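Local coordinates for phosphoribosyl-glycinamide (GAR) synthetase (Cryptococcus neoformans var. grubii serotype A, PDB 7LVO), which catalyses, through its N-terminal GAR synthetase half, ATP-dependent joining of glycine to 5-phosphoribosylamine in purine biosynthesis, the rest of the protein supplying AIR synthetase activity, at residues 84-89 and 94-99; 112-117 and 141-146; 48-53 and 75-80; 120-125 and 130-135. All coordinates share one frame; numbering follows the deposited sequence.

Contact 1 (84-89 and 94-99)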
loop_
_atom_site.group_PDB
_atom_site.type_symbol
_atom_site.label_atom_id
_atom_site.label_comp_id
_atom_site.label_asym_id
_atom_site.label_seq_id
_atom_site.Cartn_x
_atom_site.Cartn_y
_atom_site.Cartn_z
ATOM N N LEU A 84 -16.174 13.543 1.371
ATOM C CA LEU A 84 -17.262 13.244 2.300
ATOM C C LEU A 84 -16.692 13.251 3.713
ATOM O O LEU A 84 -16.033 12.293 4.128
ATOM C CB LEU A 84 -17.907 11.904 1.968
ATOM C CG LEU A 84 -19.016 11.427 2.905
ATOM C CD1 LEU A 84 -20.203 12.375 2.861
ATOM C CD2 LEU A 84 -19.439 10.002 2.538
ATOM N N ALA A 85 -16.942 14.334 4.450
ATOM C CA ALA A 85 -16.451 14.471 5.823
ATOM C C ALA A 85 -17.429 13.763 6.753
ATOM O O ALA A 85 -18.291 14.369 7.392
ATOM C CB ALA A 85 -16.276 15.940 6.194
ATOM N N LEU A 86 -17.289 12.442 6.823
ATOM C CA LEU A 86 -18.162 11.596 7.620
ATOM C C LEU A 86 -17.340 10.489 8.261
ATOM O O LEU A 86 -16.433 9.939 7.620
ATOM C CB LEU A 86 -19.274 10.982 6.760
ATOM C CG LEU A 86 -20.334 10.184 7.511
ATOM C CD1 LEU A 86 -21.222 11.108 8.329
ATOM C CD2 LEU A 86 -21.164 9.346 6.544
ATOM N N PRO A 87 -17.621 10.145 9.515
ATOM C CA PRO A 87 -16.911 9.018 10.130
ATOM C C PRO A 87 -17.335 7.695 9.513
ATOM O O PRO A 87 -18.441 7.552 8.984
ATOM C CB PRO A 87 -17.316 9.094 11.609
ATOM C CG PRO A 87 -17.879 10.467 11.804
ATOM C CD PRO A 87 -18.495 10.842 10.480
ATOM N N TRP A 88 -16.431 6.719 9.589
ATOM C CA TRP A 88 -16.727 5.392 9.065
ATOM C C TRP A 88 -17.606 4.584 10.010
ATOM O O TRP A 88 -18.329 3.681 9.565
ATOM C CB TRP A 88 -15.431 4.621 8.814
ATOM C CG TRP A 88 -14.555 5.204 7.759
ATOM C CD1 TRP A 88 -14.885 6.174 6.865
ATOM C CD2 TRP A 88 -13.198 4.852 7.488
ATOM N NE1 TRP A 88 -13.815 6.453 6.051
ATOM C CE2 TRP A 88 -12.766 5.652 6.413
ATOM C CE3 TRP A 88 -12.302 3.934 8.049
ATOM C CZ2 TRP A 88 -11.485 5.563 5.884
ATOM C CZ3 TRP A 88 -11.027 3.848 7.521
ATOM C CH2 TRP A 88 -10.632 4.655 6.448
ATOM N N GLY A 89 -17.553 4.879 11.299
ATOM C CA GLY A 89 -18.186 4.018 12.288
ATOM C C GLY A 89 -17.258 2.910 12.742
ATOM O O GLY A 89 -16.413 2.418 11.998
ATOM N N PHE A 94 -19.400 -0.557 10.901
ATOM C CA PHE A 94 -19.166 0.597 10.037
ATOM C C PHE A 94 -20.492 1.236 9.621
ATOM O O PHE A 94 -20.664 1.676 8.480
ATOM C CB PHE A 94 -18.352 0.213 8.798
ATOM C CG PHE A 94 -17.008 -0.389 9.105
ATOM C CD1 PHE A 94 -16.872 -1.761 9.295
ATOM C CD2 PHE A 94 -15.879 0.410 9.191
ATOM C CE1 PHE A 94 -15.639 -2.321 9.580
ATOM C CE2 PHE A 94 -14.637 -0.140 9.467
ATOM C CZ PHE A 94 -14.517 -1.505 9.663
ATOM N N ARG A 95 -21.437 1.296 10.561
ATOM C CA ARG A 95 -22.805 1.672 10.208
ATOM C C ARG A 95 -22.864 3.052 9.563
ATOM O O ARG A 95 -23.663 3.285 8.651
ATOM C CB ARG A 95 -23.704 1.636 11.446
ATOM C CG ARG A 95 -25.177 1.414 11.122
ATOM C CD ARG A 95 -26.091 2.383 11.867
ATOM N NE ARG A 95 -25.928 2.317 13.315
ATOM C CZ ARG A 95 -25.252 3.205 14.036
ATOM N NH1 ARG A 95 -24.661 4.248 13.475
ATOM N NH2 ARG A 95 -25.170 3.042 15.353
ATOM N N SER A 96 -22.026 3.982 10.024
ATOM C CA SER A 96 -22.061 5.341 9.493
ATOM C C SER A 96 -21.875 5.352 7.980
ATOM O O SER A 96 -22.721 5.864 7.240
ATOM C CB SER A 96 -20.990 6.193 10.172
ATOM O OG SER A 96 -20.955 7.491 9.613
ATOM N N ILE A 97 -20.768 4.784 7.499
ATOM C CA ILE A 97 -20.479 4.847 6.069
ATOM C C ILE A 97 -21.277 3.800 5.292
ATOM O O ILE A 97 -21.600 4.011 4.114
ATOM C CB ILE A 97 -18.967 4.686 5.832
ATOM C CG1 ILE A 97 -18.624 4.941 4.363
ATOM C CG2 ILE A 97 -18.506 3.297 6.236
ATOM C CD1 ILE A 97 -18.976 6.338 3.877
ATOM N N VAL A 98 -21.595 2.665 5.916
ATOM C CA VAL A 98 -22.376 1.640 5.225
ATOM C C VAL A 98 -23.797 2.129 4.987
ATOM O O VAL A 98 -24.354 1.950 3.898
ATOM C CB VAL A 98 -22.357 0.326 6.024
ATOM C CG1 VAL A 98 -23.324 -0.686 5.415
ATOM C CG2 VAL A 98 -20.945 -0.240 6.066
ATOM N N GLU A 99 -24.403 2.762 5.997
ATOM C CA GLU A 99 -25.746 3.308 5.823
ATOM C C GLU A 99 -25.743 4.462 4.829
ATOM O O GLU A 99 -26.666 4.594 4.017
ATOM C CB GLU A 99 -26.304 3.760 7.172
ATOM C CG GLU A 99 -27.726 4.284 7.115
ATOM C CD GLU A 99 -28.268 4.641 8.485
ATOM O OE1 GLU A 99 -27.546 4.432 9.486
ATOM O OE2 GLU A 99 -29.414 5.130 8.563
#
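Trp88 and Ile97 bring their CA atoms to 4.8 Å, and Gly89 and Phe94 approach still more closely, where the irregular chain 84-89 runs past the start of helix 95-104. Phe94 is the N-cap residue. The N-H of Ile97, in the first turn, points nearly straight at Trp88 O (166°), though the bond is weak at 3.4 Å. Gly89 has positive phi and passes close to the start of the helix. Strand 81-83 ends just before this loop, at one edge of the parallel sheet of the Rossmann-like N domain. Helix 95-104 is the crossover that carries the chain to strand 108-111 at the other edge, and Ile97 rests on Leu41 and Leu43 of strand 38-44 between them.

Ser96 OG makes a short bond of 2.6 Å to Pro87 O, approaching from above the carbonyl plane, 36° out of it. With OG anti to its own amide nitrogen (chi1 176°), the hydroxyl swings back to the loop, and Leu86 lies over it, CG 3.5 Å from OG. Ile97 divides its branches: CG2 sits 3.4 Å from Trp88 O, while CD1 reaches 3.9 Å to Leu84 CD2. Phe94 turns CD2 to within 3.5 Å of Gly89 O, and its CB lies beside Trp88 O. Trp88 NE1 makes a weak hydrogen bond to Cys68 O.

Contact 2 (112-117 and 141-146)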
loop_
_atom_site.group_PDB
_atom_site.type_symbol
_atom_site.label_atom_id
_atom_site.label_comp_id
_atom_site.label_asym_id
_atom_site.label_seq_id
_atom_site.Cartn_x
_atom_site.Cartn_y
_atom_site.Cartn_z
ATOM N N GLY A 112 -8.769 1.965 1.044
ATOM C CA GLY A 112 -7.356 2.194 0.844
ATOM C C GLY A 112 -6.510 1.726 2.011
ATOM O O GLY A 112 -5.630 0.874 1.866
ATOM N N PRO A 113 -6.757 2.282 3.194
ATOM C CA PRO A 113 -5.952 1.913 4.365
ATOM C C PRO A 113 -6.128 0.445 4.737
ATOM O O PRO A 113 -7.022 -0.264 4.261
ATOM C CB PRO A 113 -6.475 2.838 5.472
ATOM C CG PRO A 113 -7.144 3.974 4.747
ATOM C CD PRO A 113 -7.712 3.367 3.489
ATOM N N GLU A 114 -5.248 -0.007 5.633
ATOM C CA GLU A 114 -5.259 -1.398 6.069
ATOM C C GLU A 114 -6.322 -1.647 7.131
ATOM O O GLU A 114 -6.983 -2.695 7.119
ATOM C CB GLU A 114 -3.873 -1.779 6.603
ATOM C CG GLU A 114 -3.779 -3.173 7.202
ATOM C CD GLU A 114 -2.513 -3.369 8.027
ATOM O OE1 GLU A 114 -1.717 -2.412 8.132
ATOM O OE2 GLU A 114 -2.317 -4.477 8.574
ATOM N N GLN A 115 -6.500 -0.701 8.055
ATOM C CA GLN A 115 -7.353 -0.959 9.211
ATOM C C GLN A 115 -8.765 -1.383 8.827
ATOM O O GLN A 115 -9.237 -2.406 9.349
ATOM C CB GLN A 115 -7.376 0.278 10.112
ATOM C CG GLN A 115 -8.198 0.105 11.382
ATOM C CD GLN A 115 -7.933 1.198 12.404
ATOM O OE1 GLN A 115 -6.789 1.426 12.803
ATOM N NE2 GLN A 115 -8.992 1.881 12.830
ATOM N N PRO A 116 -9.493 -0.665 7.963
ATOM C CA PRO A 116 -10.873 -1.095 7.660
ATOM C C PRO A 116 -10.943 -2.478 7.032
ATOM O O PRO A 116 -11.883 -3.231 7.312
ATOM C CB PRO A 116 -11.385 -0.002 6.707
ATOM C CG PRO A 116 -10.156 0.648 6.154
ATOM C CD PRO A 116 -9.124 0.572 7.250
ATOM N N LEU A 117 -9.981 -2.831 6.179
ATOM C CA LEU A 117 -9.982 -4.163 5.578
ATOM C C LEU A 117 -9.766 -5.238 6.634
ATOM O O LEU A 117 -10.566 -6.177 6.758
ATOM C CB LEU A 117 -8.909 -4.245 4.494
ATOM C CG LEU A 117 -9.205 -3.472 3.214
ATOM C CD1 LEU A 117 -8.001 -3.486 2.285
ATOM C CD2 LEU A 117 -10.421 -4.042 2.512
ATOM N N MET A 141 -6.447 -11.231 6.511
ATOM C CA MET A 141 -5.500 -11.641 7.540
ATOM C C MET A 141 -4.092 -11.846 6.991
ATOM O O MET A 141 -3.144 -11.920 7.776
ATOM C CB MET A 141 -5.984 -12.926 8.207
ATOM C CG MET A 141 -7.327 -12.787 8.911
ATOM S SD MET A 141 -7.852 -14.314 9.728
ATOM C CE MET A 141 -6.916 -14.225 11.253
ATOM N N LEU A 142 -3.935 -11.935 5.670
ATOM C CA LEU A 142 -2.594 -12.003 5.095
ATOM C C LEU A 142 -1.745 -10.813 5.525
ATOM O O LEU A 142 -0.523 -10.934 5.648
ATOM C CB LEU A 142 -2.666 -12.060 3.568
ATOM C CG LEU A 142 -3.089 -13.372 2.921
ATOM C CD1 LEU A 142 -3.159 -13.199 1.400
ATOM C CD2 LEU A 142 -2.142 -14.506 3.286
ATOM N N GLU A 143 -2.371 -9.654 5.747
ATOM C CA GLU A 143 -1.687 -8.495 6.296
ATOM C C GLU A 143 -2.012 -8.237 7.755
ATOM O O GLU A 143 -1.184 -7.668 8.464
ATOM C CB GLU A 143 -2.031 -7.239 5.484
ATOM C CG GLU A 143 -1.203 -6.015 5.867
ATOM C CD GLU A 143 -1.581 -4.768 5.083
ATOM O OE1 GLU A 143 -2.342 -4.877 4.098
ATOM O OE2 GLU A 143 -1.110 -3.671 5.461
ATOM N N GLY A 144 -3.193 -8.655 8.220
ATOM C CA GLY A 144 -3.597 -8.363 9.583
ATOM C C GLY A 144 -2.867 -9.174 10.629
ATOM O O GLY A 144 -2.681 -8.705 11.757
ATOM N N SER A 145 -2.438 -10.384 10.280
ATOM C CA SER A 145 -1.777 -11.292 11.218
ATOM C C SER A 145 -0.502 -11.824 10.573
ATOM O O SER A 145 -0.547 -12.739 9.743
ATOM C CB SER A 145 -2.697 -12.440 11.624
ATOM O OG SER A 145 -1.977 -13.451 12.312
ATOM N N LYS A 146 0.640 -11.257 10.965
ATOM C CA LYS A 146 1.910 -11.729 10.430
ATOM C C LYS A 146 2.128 -13.194 10.767
ATOM O O LYS A 146 2.672 -13.950 9.953
ATOM C CB LYS A 146 3.059 -10.873 10.970
ATOM C CG LYS A 146 2.954 -9.401 10.603
ATOM C CD LYS A 146 4.137 -8.610 11.141
ATOM C CE LYS A 146 3.982 -7.122 10.865
ATOM N NZ LYS A 146 3.874 -6.832 9.410
#
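Glu143 OE2 lies between an arginine and a second acid: it is salt-bridged to Arg335 NH2, and it sits 3.0 Å from Glu114 OE1. The other oxygen, Glu143 OE1, accepts the backbone N-H of Val334, so the carboxylate is held at both ends and its rotation is fixed. Glu114 reaches it from the opposite direction. Both chains are extended, each with CG anti to its backbone N (chi1 175° in Glu114, -172° in Glu143), which lets them span the 7.9 Å between the CA atoms of Glu114 and Glu143. The two carboxylates are tilted 24° against each other, with Glu114 CD 3.4 Å from Glu143 CD. Glu114 CG also lies close to OE2 of Glu143, at 3.2 Å, while Glu114 OE2 packs on Glu143 CG at 3.3 Å. Glu114 OE1 and Glu143 OE2 are both acceptors as modelled, and Arg335 lies on the second of them.

The pair borders the predicted nucleotide and metal sites. The side chain of Glu114 touches Leu195 of the predicted ATP-binding region, and that of Glu143 touches Asn333, a predicted magnesium ligand. Lys146 NZ makes a long, weak ion pair with Glu331, the other predicted ligand. Just before it, Ser145 caps helix 146-155, its OG bonding the backbone N of Leu148.

Helix 114-118 follows strand 108-111 of the N domain, whereas helix 141-144 leads into helix 146-155 and packs Leu142 and Glu143 against strand 326-333, so the contact lies between helix 114-118 and the face of helix 141-144 beside that strand.

Contact 3 (48-53 and 75-80)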
loop_
_atom_site.group_PDB
_atom_site.type_symbol
_atom_site.label_atom_id
_atom_site.label_comp_id
_atom_site.label_asym_id
_atom_site.label_seq_id
_atom_site.Cartn_x
_atom_site.Cartn_y
_atom_site.Cartn_z
ATOM N N ARG A 48 -2.486 7.714 -2.261
ATOM C CA ARG A 48 -3.059 6.583 -2.979
ATOM C C ARG A 48 -4.491 6.878 -3.400
ATOM O O ARG A 48 -4.896 6.543 -4.518
ATOM C CB ARG A 48 -2.999 5.335 -2.110
ATOM C CG ARG A 48 -3.651 4.103 -2.734
ATOM C CD ARG A 48 -4.462 3.326 -1.701
ATOM N NE ARG A 48 -3.656 2.839 -0.591
ATOM C CZ ARG A 48 -3.636 3.370 0.625
ATOM N NH1 ARG A 48 -4.381 4.414 0.937
ATOM N NH2 ARG A 48 -2.850 2.833 1.554
ATOM N N GLU A 49 -5.273 7.509 -2.518
ATOM C CA GLU A 49 -6.657 7.832 -2.858
ATOM C C GLU A 49 -6.716 8.860 -3.980
ATOM O O GLU A 49 -7.455 8.688 -4.956
ATOM C CB GLU A 49 -7.395 8.336 -1.623
ATOM C CG GLU A 49 -7.867 7.234 -0.689
ATOM C CD GLU A 49 -6.731 6.439 -0.100
ATOM O OE1 GLU A 49 -5.798 7.040 0.476
ATOM O OE2 GLU A 49 -6.750 5.209 -0.216
ATOM N N HIS A 50 -5.936 9.943 -3.863
ATOM C CA HIS A 50 -5.940 10.946 -4.919
ATOM C C HIS A 50 -5.505 10.340 -6.247
ATOM O O HIS A 50 -6.127 10.592 -7.285
ATOM C CB HIS A 50 -5.035 12.115 -4.531
ATOM C CG HIS A 50 -5.168 13.305 -5.426
ATOM N ND1 HIS A 50 -4.380 14.428 -5.295
ATOM C CD2 HIS A 50 -5.995 13.547 -6.469
ATOM C CE1 HIS A 50 -4.715 15.311 -6.219
ATOM N NE2 HIS A 50 -5.695 14.801 -6.944
ATOM N N ALA A 51 -4.445 9.534 -6.234
ATOM C CA ALA A 51 -3.985 8.901 -7.466
ATOM C C ALA A 51 -5.047 7.959 -8.034
ATOM O O ALA A 51 -5.247 7.899 -9.254
ATOM C CB ALA A 51 -2.679 8.153 -7.205
ATOM N N LEU A 52 -5.727 7.203 -7.170
ATOM C CA LEU A 52 -6.801 6.333 -7.651
ATOM C C LEU A 52 -7.981 7.152 -8.169
ATOM O O LEU A 52 -8.510 6.881 -9.255
ATOM C CB LEU A 52 -7.252 5.380 -6.545
ATOM C CG LEU A 52 -6.261 4.296 -6.164
ATOM C CD1 LEU A 52 -6.694 3.589 -4.879
ATOM C CD2 LEU A 52 -6.102 3.275 -7.295
ATOM N N ALA A 53 -8.413 8.155 -7.400
ATOM C CA ALA A 53 -9.462 9.048 -7.875
ATOM C C ALA A 53 -9.075 9.682 -9.200
ATOM O O ALA A 53 -9.928 9.873 -10.078
ATOM C CB ALA A 53 -9.755 10.131 -6.832
ATOM N N ALA A 75 -10.178 17.412 -2.787
ATOM C CA ALA A 75 -11.131 18.499 -2.606
ATOM C C ALA A 75 -11.071 19.506 -3.749
ATOM O O ALA A 75 -12.072 20.164 -4.043
ATOM C CB ALA A 75 -10.882 19.197 -1.272
ATOM N N LEU A 76 -9.928 19.619 -4.418
ATOM C CA LEU A 76 -9.763 20.581 -5.498
ATOM C C LEU A 76 -10.042 20.004 -6.882
ATOM O O LEU A 76 -10.185 20.776 -7.837
ATOM C CB LEU A 76 -8.340 21.148 -5.471
ATOM C CG LEU A 76 -8.006 22.025 -4.264
ATOM C CD1 LEU A 76 -6.525 22.364 -4.227
ATOM C CD2 LEU A 76 -8.848 23.293 -4.291
ATOM N N MET A 77 -10.128 18.680 -7.016
ATOM C CA MET A 77 -10.358 18.089 -8.330
ATOM C C MET A 77 -11.679 18.557 -8.924
ATOM O O MET A 77 -11.768 18.840 -10.125
ATOM C CB MET A 77 -10.333 16.562 -8.231
ATOM C CG MET A 77 -8.996 15.985 -7.847
ATOM S SD MET A 77 -8.986 14.181 -7.838
ATOM C CE MET A 77 -9.216 13.836 -9.586
ATOM N N GLY A 78 -12.720 18.633 -8.106
ATOM C CA GLY A 78 -14.016 19.000 -8.632
ATOM C C GLY A 78 -14.560 17.930 -9.566
ATOM O O GLY A 78 -14.136 16.769 -9.554
ATOM N N GLY A 79 -15.520 18.346 -10.385
ATOM C CA GLY A 79 -16.108 17.433 -11.348
ATOM C C GLY A 79 -16.780 16.260 -10.657
ATOM O O GLY A 79 -17.647 16.427 -9.788
ATOM N N LYS A 80 -16.373 15.046 -11.044
ATOM C CA LYS A 80 -16.961 13.847 -10.478
ATOM C C LYS A 80 -16.513 13.582 -9.045
ATOM O O LYS A 80 -17.210 12.868 -8.316
ATOM C CB LYS A 80 -16.598 12.627 -11.337
ATOM C CG LYS A 80 -16.899 12.783 -12.819
ATOM C CD LYS A 80 -16.377 11.592 -13.609
ATOM C CE LYS A 80 -16.650 11.735 -15.099
ATOM N NZ LYS A 80 -16.007 10.651 -15.893
#
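Met77 gives up the most surface to this contact, and it reaches His50 and Ala53 across a gap of 9.1 Å between the CA atoms of His50 and Met77. Its sulfur does most of the touching: SD lies 3.3 Å from His50 CD2 and 3.5 Å from His50 NE2. Measured from the ring centroid, SD is 4.2 Å away and 70° off the normal, an oblique Met-aromatic contact. Met77 CG follows alongside, near NE2 of the imidazole. Helices 47-56 and 72-77 are successive connections of the Rossmann-like N domain, the first joining strand 38-44 to strand 62-67, the second leading from 62-67 to 81-83. Gly78, with positive phi, ends the second helix directly after Met77.

A bend at the end of the methionine (chi3 67°) turns the methyl toward helix 47-56, where CE comes 4.1 Å from Ala53 O. The methyl of Ala53 meets the sulfur as well, CB to SD 4.2 Å. The imidazole of His50 is held from beyond the two helices: ND1 is hydrogen-bonded to the backbone N of His411, and Phe410 makes an edge-to-face contact with the ring. Both belong to strand 407-411, in the region of the C domain.

Contact 4 (120-125 and 130-135)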
loop_
_atom_site.group_PDB
_atom_site.type_symbol
_atom_site.label_atom_id
_atom_site.label_comp_id
_atom_site.label_asym_id
_atom_site.label_seq_id
_atom_site.Cartn_x
_atom_site.Cartn_y
_atom_site.Cartn_z
ATOM N N GLY A 120 -12.615 -5.773 8.747
ATOM C CA GLY A 120 -13.737 -6.422 8.121
ATOM C C GLY A 120 -14.734 -5.526 7.429
ATOM O O GLY A 120 -15.932 -5.842 7.442
ATOM N N VAL A 121 -14.288 -4.431 6.818
ATOM C CA VAL A 121 -15.213 -3.537 6.135
ATOM C C VAL A 121 -15.897 -4.251 4.975
ATOM O O VAL A 121 -17.039 -3.932 4.627
ATOM C CB VAL A 121 -14.475 -2.265 5.662
ATOM C CG1 VAL A 121 -13.477 -2.608 4.560
ATOM C CG2 VAL A 121 -15.468 -1.217 5.187
ATOM N N GLU A 122 -15.217 -5.218 4.356
ATOM C CA GLU A 122 -15.800 -5.929 3.225
ATOM C C GLU A 122 -17.084 -6.645 3.628
ATOM O O GLU A 122 -18.086 -6.586 2.905
ATOM C CB GLU A 122 -14.789 -6.924 2.654
ATOM C CG GLU A 122 -15.198 -7.557 1.329
ATOM C CD GLU A 122 -15.891 -8.896 1.498
ATOM O OE1 GLU A 122 -16.063 -9.355 2.647
ATOM O OE2 GLU A 122 -16.263 -9.500 0.471
ATOM N N GLY A 123 -17.075 -7.325 4.781
ATOM C CA GLY A 123 -18.277 -7.985 5.248
ATOM C C GLY A 123 -19.402 -7.025 5.554
ATOM O O GLY A 123 -20.576 -7.350 5.325
ATOM N N ALA A 124 -19.069 -5.836 6.065
ATOM C CA ALA A 124 -20.095 -4.849 6.370
ATOM C C ALA A 124 -20.844 -4.425 5.110
ATOM O O ALA A 124 -22.079 -4.354 5.101
ATOM C CB ALA A 124 -19.458 -3.636 7.052
ATOM N N PHE A 125 -20.112 -4.129 4.034
ATOM C CA PHE A 125 -20.769 -3.741 2.790
ATOM C C PHE A 125 -21.414 -4.941 2.103
ATOM O O PHE A 125 -22.407 -4.783 1.381
ATOM C CB PHE A 125 -19.774 -3.064 1.853
ATOM C CG PHE A 125 -19.470 -1.636 2.219
ATOM C CD1 PHE A 125 -20.356 -0.624 1.898
ATOM C CD2 PHE A 125 -18.296 -1.308 2.876
ATOM C CE1 PHE A 125 -20.081 0.687 2.233
ATOM C CE2 PHE A 125 -18.007 0.001 3.208
ATOM C CZ PHE A 125 -18.905 0.998 2.892
ATOM N N ILE A 130 -23.379 -4.162 -1.480
ATOM C CA ILE A 130 -22.485 -3.205 -2.139
ATOM C C ILE A 130 -21.136 -3.891 -2.301
ATOM O O ILE A 130 -20.479 -4.199 -1.285
ATOM C CB ILE A 130 -22.363 -1.911 -1.330
ATOM C CG1 ILE A 130 -23.722 -1.215 -1.231
ATOM C CG2 ILE A 130 -21.322 -0.979 -1.960
ATOM C CD1 ILE A 130 -23.729 0.002 -0.322
ATOM N N PRO A 131 -20.667 -4.141 -3.525
ATOM C CA PRO A 131 -19.403 -4.864 -3.695
ATOM C C PRO A 131 -18.207 -4.031 -3.259
ATOM O O PRO A 131 -18.226 -2.798 -3.294
ATOM C CB PRO A 131 -19.354 -5.159 -5.201
ATOM C CG PRO A 131 -20.188 -4.083 -5.820
ATOM C CD PRO A 131 -21.287 -3.786 -4.825
ATOM N N VAL A 132 -17.144 -4.733 -2.868
ATOM C CA VAL A 132 -15.935 -4.116 -2.344
ATOM C C VAL A 132 -14.730 -4.646 -3.114
ATOM O O VAL A 132 -14.549 -5.865 -3.239
ATOM C CB VAL A 132 -15.766 -4.396 -0.840
ATOM C CG1 VAL A 132 -14.372 -3.958 -0.379
ATOM C CG2 VAL A 132 -16.858 -3.698 -0.039
ATOM N N PHE A 133 -13.915 -3.735 -3.631
ATOM C CA PHE A 133 -12.610 -4.097 -4.182
ATOM C C PHE A 133 -11.652 -4.234 -3.006
ATOM O O PHE A 133 -11.044 -3.261 -2.549
ATOM C CB PHE A 133 -12.112 -3.068 -5.178
ATOM C CG PHE A 133 -10.738 -3.379 -5.724
ATOM C CD1 PHE A 133 -10.574 -4.302 -6.747
ATOM C CD2 PHE A 133 -9.620 -2.771 -5.196
ATOM C CE1 PHE A 133 -9.318 -4.586 -7.242
ATOM C CE2 PHE A 133 -8.359 -3.051 -5.680
ATOM C CZ PHE A 133 -8.204 -3.958 -6.705
ATOM N N GLY A 134 -11.525 -5.457 -2.504
ATOM C CA GLY A 134 -10.695 -5.741 -1.362
ATOM C C GLY A 134 -11.007 -7.104 -0.785
ATOM O O GLY A 134 -12.012 -7.729 -1.123
ATOM N N PRO A 135 -10.151 -7.585 0.108
ATOM C CA PRO A 135 -10.315 -8.940 0.629
ATOM C C PRO A 135 -11.418 -9.029 1.669
ATOM O O PRO A 135 -11.755 -8.059 2.354
ATOM C CB PRO A 135 -8.943 -9.243 1.253
ATOM C CG PRO A 135 -8.446 -7.903 1.681
ATOM C CD PRO A 135 -8.915 -6.946 0.604
HETATM O O HOH W 1 -12.545 -6.701 4.786
HETATM O O HOH W 2 -14.580 -9.439 -1.873
#
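This is a buried packing of a helix on the chain that returns from it, in the Rossmann-like N domain: helix 121-126 lies over the extended segment 130-135. A Schellman motif at Gly120, with positive phi, closes helix 114-118, and the same glycine is the N-cap of helix 121-126. Pro131 and Phe133 pair with Val109, so the returning chain runs beside edge strand 108-111.

Ile130 N donates to Phe125 O at 3.1 Å, with an angle of 159° at the hydrogen, and ties the segment to the last turn of the helix. Val132 and Ile130 both meet Phe125 from the same side of its ring. Its CB meets Val132 CG2 at 3.5 Å, the two side chains crossing at about a right angle, and its CD1 sits 4.0 Å from Ile130 CG2. Val109 and helix 95-104 pack against the same phenyl group.

With CG anti to the backbone N (chi1 -170°), Glu122 CG comes 3.9 Å from Val132 CB; the bend at chi2 turns the carboxylate toward water. Its CB rests 3.3 Å from Pro135 O. One water accepts from Glu122 N and donates to Pro135 O; a second donates to Glu122 OE2 at 2.9 Å and to Gly134 O at 3.2 Å.

All four contacts belong to the N-domain region. Along the chain contact 3 closes first, contact 1 follows, and contact 4 is nested inside the loop closed by contact 2. Helices 47-56 and 72-77 of contact 3 and helix 95-104 of contact 1 connect strands of one parallel sheet. Contacts 2 and 4 have centres about 13 Å apart and are joined by a probable hydrogen bond from Val121 N to Pro116 O; contacts 1 and 4, about 14 Å apart, meet through Phe94 and Val98 on helix 121-126. Trp88 also packs on Pro116. Contacts 2 and 3 lie about 24 Å apart yet touch at Gly112, so contact 2, the one beside the predicted ATP and metal sites, touches each of the others.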